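Local structure of pyruvate kinase (6QXL) at residues I380-E385 with I457-D462; Y403-H408 with E422-D427. The protein probably catalyses the transfer of phosphate from phosphoenolpyruvate to ADP, the last step of glycolysis, and binds glucose-6-phosphate as a homotetramer. All coordinates share one frame; numbering follows the deposited sequence.

Contact 1 of 2, residues I380-E385 with I457-D462. With G6P (6-O-phosphono-alpha-D-glucopyranose), chain M.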
ATOM      1  N   ILE A 380      18.961  -6.388  21.588  1.00 36.70           N
ATOM      2  CA  ILE A 380      18.722  -7.788  21.322  1.00 36.70           C
ATOM      3  C   ILE A 380      19.962  -8.573  21.671  1.00 37.52           C
ATOM      4  O   ILE A 380      21.020  -8.349  21.103  1.00 38.18           O
ATOM      5  CB  ILE A 380      18.376  -8.026  19.849  1.00 39.25           C
ATOM      6  CG1 ILE A 380      17.089  -7.263  19.494  1.00 43.84           C
ATOM      7  CG2 ILE A 380      18.284  -9.524  19.563  1.00 37.09           C
ATOM      8  CD1 ILE A 380      16.612  -7.497  18.110  1.00 48.67           C
ATOM      9  N   ILE A 381      19.825  -9.492  22.632  1.00 44.38           N
ATOM     10  CA  ILE A 381      20.888 -10.380  23.078  1.00 42.76           C
ATOM     11  C   ILE A 381      20.708 -11.659  22.290  1.00 42.79           C
ATOM     12  O   ILE A 381      19.808 -12.449  22.557  1.00 44.56           O
ATOM     13  CB  ILE A 381      20.795 -10.619  24.589  1.00 40.80           C
ATOM     14  CG1 ILE A 381      21.083  -9.310  25.323  1.00 44.14           C
ATOM     15  CG2 ILE A 381      21.775 -11.695  25.050  1.00 41.50           C
ATOM     16  CD1 ILE A 381      20.895  -9.403  26.831  1.00 50.22           C
ATOM     17  N   CYS A 382      21.575 -11.867  21.315  1.00 44.50           N
ATOM     18  CA  CYS A 382      21.483 -13.040  20.471  1.00 46.00           C
ATOM     19  C   CYS A 382      22.643 -13.974  20.798  1.00 45.25           C
ATOM     20  O   CYS A 382      23.780 -13.727  20.404  1.00 44.27           O
ATOM     21  CB  CYS A 382      21.487 -12.623  19.011  1.00 44.46           C
ATOM     22  SG  CYS A 382      21.398 -14.043  17.920  1.00 55.58           S
ATOM     23  N   LEU A 383      22.353 -15.043  21.530  1.00 46.97           N
ATOM     24  CA  LEU A 383      23.353 -16.056  21.823  1.00 46.21           C
ATOM     25  C   LEU A 383      23.536 -16.870  20.570  1.00 46.96           C
ATOM     26  O   LEU A 383      22.606 -17.524  20.121  1.00 47.07           O
ATOM     27  CB  LEU A 383      22.933 -16.955  22.981  1.00 44.02           C
ATOM     28  CG  LEU A 383      22.489 -16.309  24.279  1.00 45.96           C
ATOM     29  CD1 LEU A 383      22.426 -17.407  25.353  1.00 51.27           C
ATOM     30  CD2 LEU A 383      23.368 -15.152  24.720  1.00 44.16           C
ATOM     31  N   THR A 384      24.740 -16.837  20.011  1.00 50.02           N
ATOM     32  CA  THR A 384      24.995 -17.482  18.741  1.00 47.82           C
ATOM     33  C   THR A 384      26.343 -18.174  18.740  1.00 46.25           C
ATOM     34  O   THR A 384      27.306 -17.690  19.318  1.00 50.13           O
ATOM     35  CB  THR A 384      24.904 -16.468  17.566  1.00 44.06           C
ATOM     36  OG1 THR A 384      25.199 -17.129  16.314  1.00 41.74           O
ATOM     37  CG2 THR A 384      25.844 -15.277  17.789  1.00 42.52           C
ATOM     38  N   GLU A 385      26.395 -19.283  18.023  1.00 47.88           N
ATOM     39  CA  GLU A 385      27.585 -20.087  17.887  1.00 52.11           C
ATOM     40  C   GLU A 385      28.402 -19.601  16.690  1.00 51.35           C
ATOM     41  O   GLU A 385      29.583 -19.291  16.840  1.00 54.38           O
ATOM     42  CB  GLU A 385      27.214 -21.570  17.768  1.00 56.21           C
ATOM     43  CG  GLU A 385      28.221 -22.587  18.254  1.00 63.47           C
ATOM     44  CD  GLU A 385      28.471 -22.571  19.799  1.00 67.82           C
ATOM     45  OE1 GLU A 385      27.919 -21.751  20.555  1.00 65.51           O
ATOM     46  OE2 GLU A 385      29.287 -23.372  20.284  1.00 72.65           O
ATOM     47  N   ILE A 457      15.469  -8.290  24.404  1.00 29.99           N
ATOM     48  CA  ILE A 457      15.097  -9.569  23.801  1.00 33.70           C
ATOM     49  C   ILE A 457      16.292 -10.495  23.904  1.00 35.35           C
ATOM     50  O   ILE A 457      17.412 -10.088  23.603  1.00 43.39           O
ATOM     51  CB  ILE A 457      14.694  -9.432  22.319  1.00 34.42           C
ATOM     52  CG1 ILE A 457      13.355  -8.712  22.222  1.00 37.59           C
ATOM     53  CG2 ILE A 457      14.621 -10.792  21.639  1.00 31.48           C
ATOM     54  CD1 ILE A 457      12.870  -8.495  20.808  1.00 39.42           C
ATOM     55  N   LEU A 458      16.060 -11.731  24.325  1.00 33.93           N
ATOM     56  CA  LEU A 458      17.100 -12.730  24.321  1.00 32.77           C
ATOM     57  C   LEU A 458      16.662 -13.861  23.435  1.00 30.48           C
ATOM     58  O   LEU A 458      15.529 -14.321  23.536  1.00 32.56           O
ATOM     59  CB  LEU A 458      17.366 -13.223  25.745  1.00 34.22           C
ATOM     60  CG  LEU A 458      18.636 -14.072  25.908  1.00 36.53           C
ATOM     61  CD1 LEU A 458      19.197 -13.889  27.294  1.00 41.22           C
ATOM     62  CD2 LEU A 458      18.409 -15.552  25.645  1.00 37.19           C
ATOM     63  N   THR A 459      17.558 -14.321  22.573  1.00 32.28           N
ATOM     64  CA  THR A 459      17.293 -15.498  21.751  1.00 34.66           C
ATOM     65  C   THR A 459      18.345 -16.543  21.996  1.00 35.84           C
ATOM     66  O   THR A 459      19.513 -16.220  22.232  1.00 38.65           O
ATOM     67  CB  THR A 459      17.269 -15.173  20.223  1.00 37.66           C
ATOM     68  OG1 THR A 459      18.574 -14.791  19.764  1.00 33.77           O
ATOM     69  CG2 THR A 459      16.265 -14.039  19.928  1.00 38.07           C
ATOM     70  N   LYS A 460      17.934 -17.798  21.928  1.00 39.01           N
ATOM     71  CA  LYS A 460      18.834 -18.916  22.142  1.00 42.06           C
ATOM     72  C   LYS A 460      18.171 -20.187  21.664  1.00 43.10           C
ATOM     73  O   LYS A 460      17.034 -20.165  21.179  1.00 46.42           O
ATOM     74  CB  LYS A 460      19.190 -19.031  23.617  1.00 46.68           C
ATOM     75  CG  LYS A 460      18.034 -19.424  24.498  1.00 53.29           C
ATOM     76  CD  LYS A 460      18.458 -19.646  25.951  1.00 60.23           C
ATOM     77  CE  LYS A 460      17.252 -20.286  26.651  1.00 67.17           C
ATOM     78  NZ  LYS A 460      17.384 -20.334  28.119  1.00 73.08           N
ATOM     79  N   GLY A 461      18.888 -21.288  21.822  1.00 41.98           N
ATOM     80  CA  GLY A 461      18.344 -22.622  21.583  1.00 42.18           C
ATOM     81  C   GLY A 461      18.344 -23.418  22.875  1.00 48.56           C
ATOM     82  O   GLY A 461      18.491 -22.849  23.975  1.00 40.67           O
ATOM     83  N   ASP A 462      18.204 -24.729  22.742  1.00 54.25           N
ATOM     84  CA  ASP A 462      18.051 -25.608  23.917  1.00 59.92           C
ATOM     85  C   ASP A 462      19.398 -25.921  24.554  1.00 63.61           C
ATOM     86  O   ASP A 462      19.574 -25.700  25.753  1.00 67.84           O
ATOM     87  CB  ASP A 462      17.328 -26.905  23.553  1.00 60.85           C
ATOM     88  CG  ASP A 462      15.882 -26.678  23.101  1.00 64.26           C
ATOM     89  OD1 ASP A 462      15.156 -25.859  23.755  1.00 56.00           O
ATOM     90  OD2 ASP A 462      15.484 -27.348  22.100  1.00 62.09           O
TER
HETATM   91  C1  G6P M 501      22.692 -20.497  20.816  1.00 66.04           C
HETATM   92  C2  G6P M 501      23.242 -21.747  21.473  1.00 67.39           C
HETATM   93  C3  G6P M 501      22.513 -22.871  20.749  1.00 64.36           C
HETATM   94  C4  G6P M 501      22.176 -22.587  19.297  1.00 56.96           C
HETATM   95  C5  G6P M 501      23.281 -21.659  18.818  1.00 57.88           C
HETATM   96  C6  G6P M 501      23.209 -21.488  17.312  1.00 63.32           C
HETATM   97  O1  G6P M 501      23.052 -19.475  21.733  1.00 69.92           O
HETATM   98  O2  G6P M 501      24.691 -21.828  21.427  1.00 59.39           O
HETATM   99  O3  G6P M 501      21.296 -22.889  21.449  1.00 74.37           O
HETATM  100  O4  G6P M 501      22.006 -23.812  18.537  1.00 53.71           O
HETATM  101  O5  G6P M 501      23.208 -20.400  19.485  1.00 57.88           O
HETATM  102  O6  G6P M 501      23.675 -20.239  16.834  1.00 59.97           O
HETATM  103  P   G6P M 501      23.807 -19.970  15.215  1.00 56.21           P
HETATM  104  O1P G6P M 501      25.215 -20.344  14.818  1.00 61.83           O
HETATM  105  O2P G6P M 501      23.500 -18.514  15.480  1.00 40.07           O
HETATM  106  O3P G6P M 501      22.917 -20.863  14.314  1.00 46.90           O
HETATM  107  O   HOH W   1      20.132 -17.068  19.097  1.00 41.82           O
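Ile381 and Thr459 form the middle of a parallel strand pair. Ile381 N donates to Ile457 O (2.7 Å), nearly on the line of that carbonyl, while Ile381 O accepts from Thr459 N (2.9 Å). Leu383 N then reaches Thr459 O at 3.2 Å, tilted 23° from the carbonyl plane. On one face the CG2 branch of Ile381 crosses Leu458 with CG2 4.0 Å from its CG; helix 436-446 packs over this pair. On the other face Ile380, Cys382, Ile457 and Thr459 lie against helices 359-373 and 388-394. Thr459 OG1 sits between its own N and carbonyl carbon (chi1 67°), where it shares a water with Leu383 O; the water donates to that carbonyl. The CA separation grows from 4.6 Å at Ile381 and Leu458 to 5.4 Å at Leu383 and Lys460, so the strands splay at their carboxyl ends, where glucose-6-phosphate lies. There Glu385 N donates to the ester oxygen O6 of the ligand (3.1 Å) almost straight, at 171°. Thr384 OG1 accepts from Gly387 N and donates to phosphate oxygen O2P, although the length of that bond is doubtful. The chemistry implies a carbohydrate-phosphate site built largely from backbone and hydroxyl groups at the strand ends and in the segments that follow, including Ser386 OG, Thr389 OG1 and the backbone of Ser463, Ala466, Gly468 and Gly469, consistent with an allosteric regulator pocket.

Contact 2 of 2, residues Y403-H408 with E422-D427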
ATOM      1  N   TYR A 403      23.226  -7.529  19.490  1.00 42.60           N
ATOM      2  CA  TYR A 403      24.467  -8.008  20.115  1.00 37.64           C
ATOM      3  C   TYR A 403      24.658  -9.489  19.884  1.00 38.28           C
ATOM      4  O   TYR A 403      23.823 -10.277  20.296  1.00 44.93           O
ATOM      5  CB  TYR A 403      24.441  -7.688  21.581  1.00 34.28           C
ATOM      6  CG  TYR A 403      24.467  -6.211  21.835  1.00 33.06           C
ATOM      7  CD1 TYR A 403      25.658  -5.501  21.788  1.00 33.58           C
ATOM      8  CD2 TYR A 403      23.305  -5.512  22.105  1.00 32.16           C
ATOM      9  CE1 TYR A 403      25.682  -4.130  22.014  1.00 32.45           C
ATOM     10  CE2 TYR A 403      23.344  -4.140  22.352  1.00 32.67           C
ATOM     11  CZ  TYR A 403      24.536  -3.475  22.295  1.00 32.28           C
ATOM     12  OH  TYR A 403      24.553  -2.142  22.522  1.00 42.01           O
ATOM     13  N   ALA A 404      25.736  -9.853  19.196  1.00 41.02           N
ATOM     14  CA  ALA A 404      26.091 -11.254  18.971  1.00 42.97           C
ATOM     15  C   ALA A 404      26.983 -11.732  20.136  1.00 44.46           C
ATOM     16  O   ALA A 404      28.160 -11.342  20.237  1.00 44.23           O
ATOM     17  CB  ALA A 404      26.814 -11.406  17.640  1.00 48.10           C
ATOM     18  N   TYR A 405      26.386 -12.539  21.014  1.00 46.72           N
ATOM     19  CA  TYR A 405      27.074 -13.181  22.129  1.00 41.69           C
ATOM     20  C   TYR A 405      27.649 -14.505  21.646  1.00 42.50           C
ATOM     21  O   TYR A 405      26.903 -15.420  21.264  1.00 37.61           O
ATOM     22  CB  TYR A 405      26.115 -13.422  23.290  1.00 37.84           C
ATOM     23  CG  TYR A 405      25.757 -12.187  24.108  1.00 35.92           C
ATOM     24  CD1 TYR A 405      25.208 -11.060  23.524  1.00 37.93           C
ATOM     25  CD2 TYR A 405      25.923 -12.177  25.470  1.00 35.32           C
ATOM     26  CE1 TYR A 405      24.868  -9.947  24.295  1.00 34.39           C
ATOM     27  CE2 TYR A 405      25.600 -11.056  26.238  1.00 34.41           C
ATOM     28  CZ  TYR A 405      25.062  -9.957  25.642  1.00 32.87           C
ATOM     29  OH  TYR A 405      24.723  -8.856  26.400  1.00 36.71           O
ATOM     30  N   SER A 406      28.970 -14.612  21.642  1.00 44.84           N
ATOM     31  CA  SER A 406      29.604 -15.834  21.204  1.00 47.27           C
ATOM     32  C   SER A 406      30.896 -16.061  21.971  1.00 53.54           C
ATOM     33  O   SER A 406      31.558 -15.112  22.394  1.00 59.44           O
ATOM     34  CB  SER A 406      29.876 -15.792  19.710  1.00 49.32           C
ATOM     35  OG  SER A 406      30.145 -17.086  19.202  1.00 48.96           O
ATOM     36  N   PRO A 407      31.242 -17.323  22.194  1.00 56.61           N
ATOM     37  CA  PRO A 407      32.525 -17.608  22.805  1.00 59.62           C
ATOM     38  C   PRO A 407      33.660 -17.664  21.777  1.00 57.37           C
ATOM     39  O   PRO A 407      34.799 -17.428  22.138  1.00 59.57           O
ATOM     40  CB  PRO A 407      32.289 -18.973  23.439  1.00 59.92           C
ATOM     41  CG  PRO A 407      31.303 -19.641  22.521  1.00 59.53           C
ATOM     42  CD  PRO A 407      30.417 -18.539  22.041  1.00 60.54           C
ATOM     43  N   HIS A 408      33.341 -17.935  20.516  1.00 56.31           N
ATOM     44  CA  HIS A 408      34.341 -18.187  19.494  1.00 57.93           C
ATOM     45  C   HIS A 408      34.896 -16.907  18.870  1.00 57.26           C
ATOM     46  O   HIS A 408      34.172 -15.953  18.654  1.00 59.99           O
ATOM     47  CB  HIS A 408      33.802 -19.080  18.399  1.00 56.25           C
ATOM     48  CG  HIS A 408      33.138 -20.326  18.903  1.00 58.64           C
ATOM     49  ND1 HIS A 408      33.474 -20.926  20.096  1.00 58.09           N
ATOM     50  CD2 HIS A 408      32.136 -21.065  18.377  1.00 64.38           C
ATOM     51  CE1 HIS A 408      32.714 -21.984  20.279  1.00 64.28           C
ATOM     52  NE2 HIS A 408      31.887 -22.084  19.260  1.00 61.65           N
ATOM     53  N   GLU A 422      26.958  -5.787  17.107  1.00 46.52           N
ATOM     54  CA  GLU A 422      28.162  -5.648  17.914  1.00 51.68           C
ATOM     55  C   GLU A 422      28.481  -6.980  18.577  1.00 47.83           C
ATOM     56  O   GLU A 422      27.584  -7.747  18.924  1.00 53.45           O
ATOM     57  CB  GLU A 422      27.986  -4.562  18.976  1.00 56.17           C
ATOM     58  CG  GLU A 422      27.916  -3.129  18.431  1.00 67.31           C
ATOM     59  CD  GLU A 422      27.298  -2.083  19.368  1.00 80.38           C
ATOM     60  OE1 GLU A 422      27.926  -1.873  20.425  1.00 93.98           O
ATOM     61  OE2 GLU A 422      26.266  -1.441  19.004  1.00 82.10           O
ATOM     62  N   THR A 423      29.763  -7.267  18.746  1.00 48.91           N
ATOM     63  CA  THR A 423      30.181  -8.495  19.413  1.00 51.53           C
ATOM     64  C   THR A 423      30.265  -8.292  20.921  1.00 49.25           C
ATOM     65  O   THR A 423      30.799  -7.280  21.401  1.00 47.77           O
ATOM     66  CB  THR A 423      31.558  -8.926  18.953  1.00 52.00           C
ATOM     67  OG1 THR A 423      31.560  -9.068  17.537  1.00 59.98           O
ATOM     68  CG2 THR A 423      31.902 -10.239  19.537  1.00 50.58           C
ATOM     69  N   ILE A 424      29.735  -9.269  21.650  1.00 50.65           N
ATOM     70  CA  ILE A 424      29.937  -9.371  23.088  1.00 53.23           C
ATOM     71  C   ILE A 424      30.490 -10.772  23.373  1.00 52.18           C
ATOM     72  O   ILE A 424      29.753 -11.751  23.267  1.00 43.70           O
ATOM     73  CB  ILE A 424      28.632  -9.199  23.873  1.00 54.91           C
ATOM     74  CG1 ILE A 424      27.983  -7.830  23.603  1.00 57.16           C
ATOM     75  CG2 ILE A 424      28.901  -9.396  25.350  1.00 58.71           C
ATOM     76  CD1 ILE A 424      28.620  -6.658  24.278  1.00 57.91           C
ATOM     77  N   PRO A 425      31.780 -10.880  23.755  1.00 51.37           N
ATOM     78  CA  PRO A 425      32.317 -12.222  24.040  1.00 49.78           C
ATOM     79  C   PRO A 425      31.642 -12.797  25.294  1.00 46.92           C
ATOM     80  O   PRO A 425      31.439 -12.056  26.292  1.00 41.01           O
ATOM     81  CB  PRO A 425      33.809 -11.986  24.266  1.00 49.47           C
ATOM     82  CG  PRO A 425      34.062 -10.589  23.837  1.00 50.78           C
ATOM     83  CD  PRO A 425      32.771  -9.836  24.036  1.00 53.28           C
ATOM     84  N   PHE A 426      31.250 -14.065  25.200  1.00 42.11           N
ATOM     85  CA  PHE A 426      30.370 -14.670  26.182  1.00 46.25           C
ATOM     86  C   PHE A 426      30.302 -16.164  25.944  1.00 44.73           C
ATOM     87  O   PHE A 426      30.215 -16.616  24.789  1.00 49.13           O
ATOM     88  CB  PHE A 426      28.986 -14.039  26.071  1.00 53.80           C
ATOM     89  CG  PHE A 426      28.021 -14.421  27.154  1.00 56.58           C
ATOM     90  CD1 PHE A 426      27.167 -15.485  26.952  1.00 54.05           C
ATOM     91  CD2 PHE A 426      27.900 -13.646  28.329  1.00 59.63           C
ATOM     92  CE1 PHE A 426      26.231 -15.834  27.930  1.00 52.90           C
ATOM     93  CE2 PHE A 426      26.960 -13.970  29.277  1.00 59.97           C
ATOM     94  CZ  PHE A 426      26.108 -15.040  29.081  1.00 56.55           C
ATOM     95  N   ASP A 427      30.391 -16.923  27.041  1.00 52.37           N
ATOM     96  CA  ASP A 427      30.344 -18.382  26.995  1.00 57.81           C
ATOM     97  C   ASP A 427      29.246 -18.890  27.912  1.00 60.47           C
ATOM     98  O   ASP A 427      29.489 -19.106  29.099  1.00 56.80           O
ATOM     99  CB  ASP A 427      31.680 -19.023  27.387  1.00 57.64           C
ATOM    100  CG  ASP A 427      31.731 -20.511  27.036  1.00 58.01           C
ATOM    101  OD1 ASP A 427      30.698 -21.054  26.551  1.00 56.70           O
ATOM    102  OD2 ASP A 427      32.801 -21.132  27.237  1.00 59.55           O
TER
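Ser406 O is gripped by two donors: Phe426 N across the contact (3.0 Å) and Gln412 NE2 from helix 409-414. The Phe426 N-H approaches from above the carbonyl plane, 58° out of it and so not on a lone pair. Deeper in the pair the backbone bonds are Ala404 N to Glu422 O at 2.8 Å and Ile424 N to Ala404 O at 3.0 Å; the bond from Ser406 N to Ile424 O is weak. Pro425 places its ring nitrogen on the side of its strand turned from 403-408, so the lack of an N-H costs this pairing nothing.

Tyr405 is the hub of the side-chain packing. Ile424 lies alongside it, with CB 3.9 Å from the ring centroid and close to the ring normal, a CH-pi contact over one face; its CG2 branch rests near CE2 and CZ. The edge of the Tyr405 ring at CD2 points into the face of Phe426, 3.5 Å from Phe426 CG, and the planes stand at 71° in an edge-to-face pair. Phe426 holds its ring there with CG anti to the backbone N (chi1 -172°). Tyr405 OH, hydrogen-bonded to Ala440 O, anchors the far end of the ring in helix 436-446.

Tyr403 extends the same layer: its CD1 lies 3.8 Å from Ile424 CG1. Glu422 lies alongside the ring, its CB and carboxylate both touching it, with OE1 3.6 Å from Tyr403 CE1. Ala404, Ser406, Thr423 and Pro425 occupy the other face, where Thr423 OG1 bonds Gln412 O of helix 409-414. Parallel strands linked through that helix make a beta-alpha-beta unit, here forming one margin of the sheet in the alpha/beta domain of pyruvate kinase.

From the N terminus, the chain runs through the eight barrel strands, the last at 312-315, and later helix 359-373 before strand 377-383, which opens contact 1. It continues through helix 388-394 into strand 402-406, and contact 2 closes the short loop through helix 409-414 when strand 421-425 returns. Helix 436-446 follows before strand 455-461 closes the longer loop of contact 1, so contact 2 nests inside it. The two contacts share four parallel strands of one mixed sheet, in the order 421-425, 402-406, 377-383, 455-461. Strands 402-406 and 377-383 join them: Ile380 O and Tyr403 N, and Thr384 N and Tyr405 O, lie 2.9 Å apart, probable hydrogen bonds. Helix 436-446 packs against both.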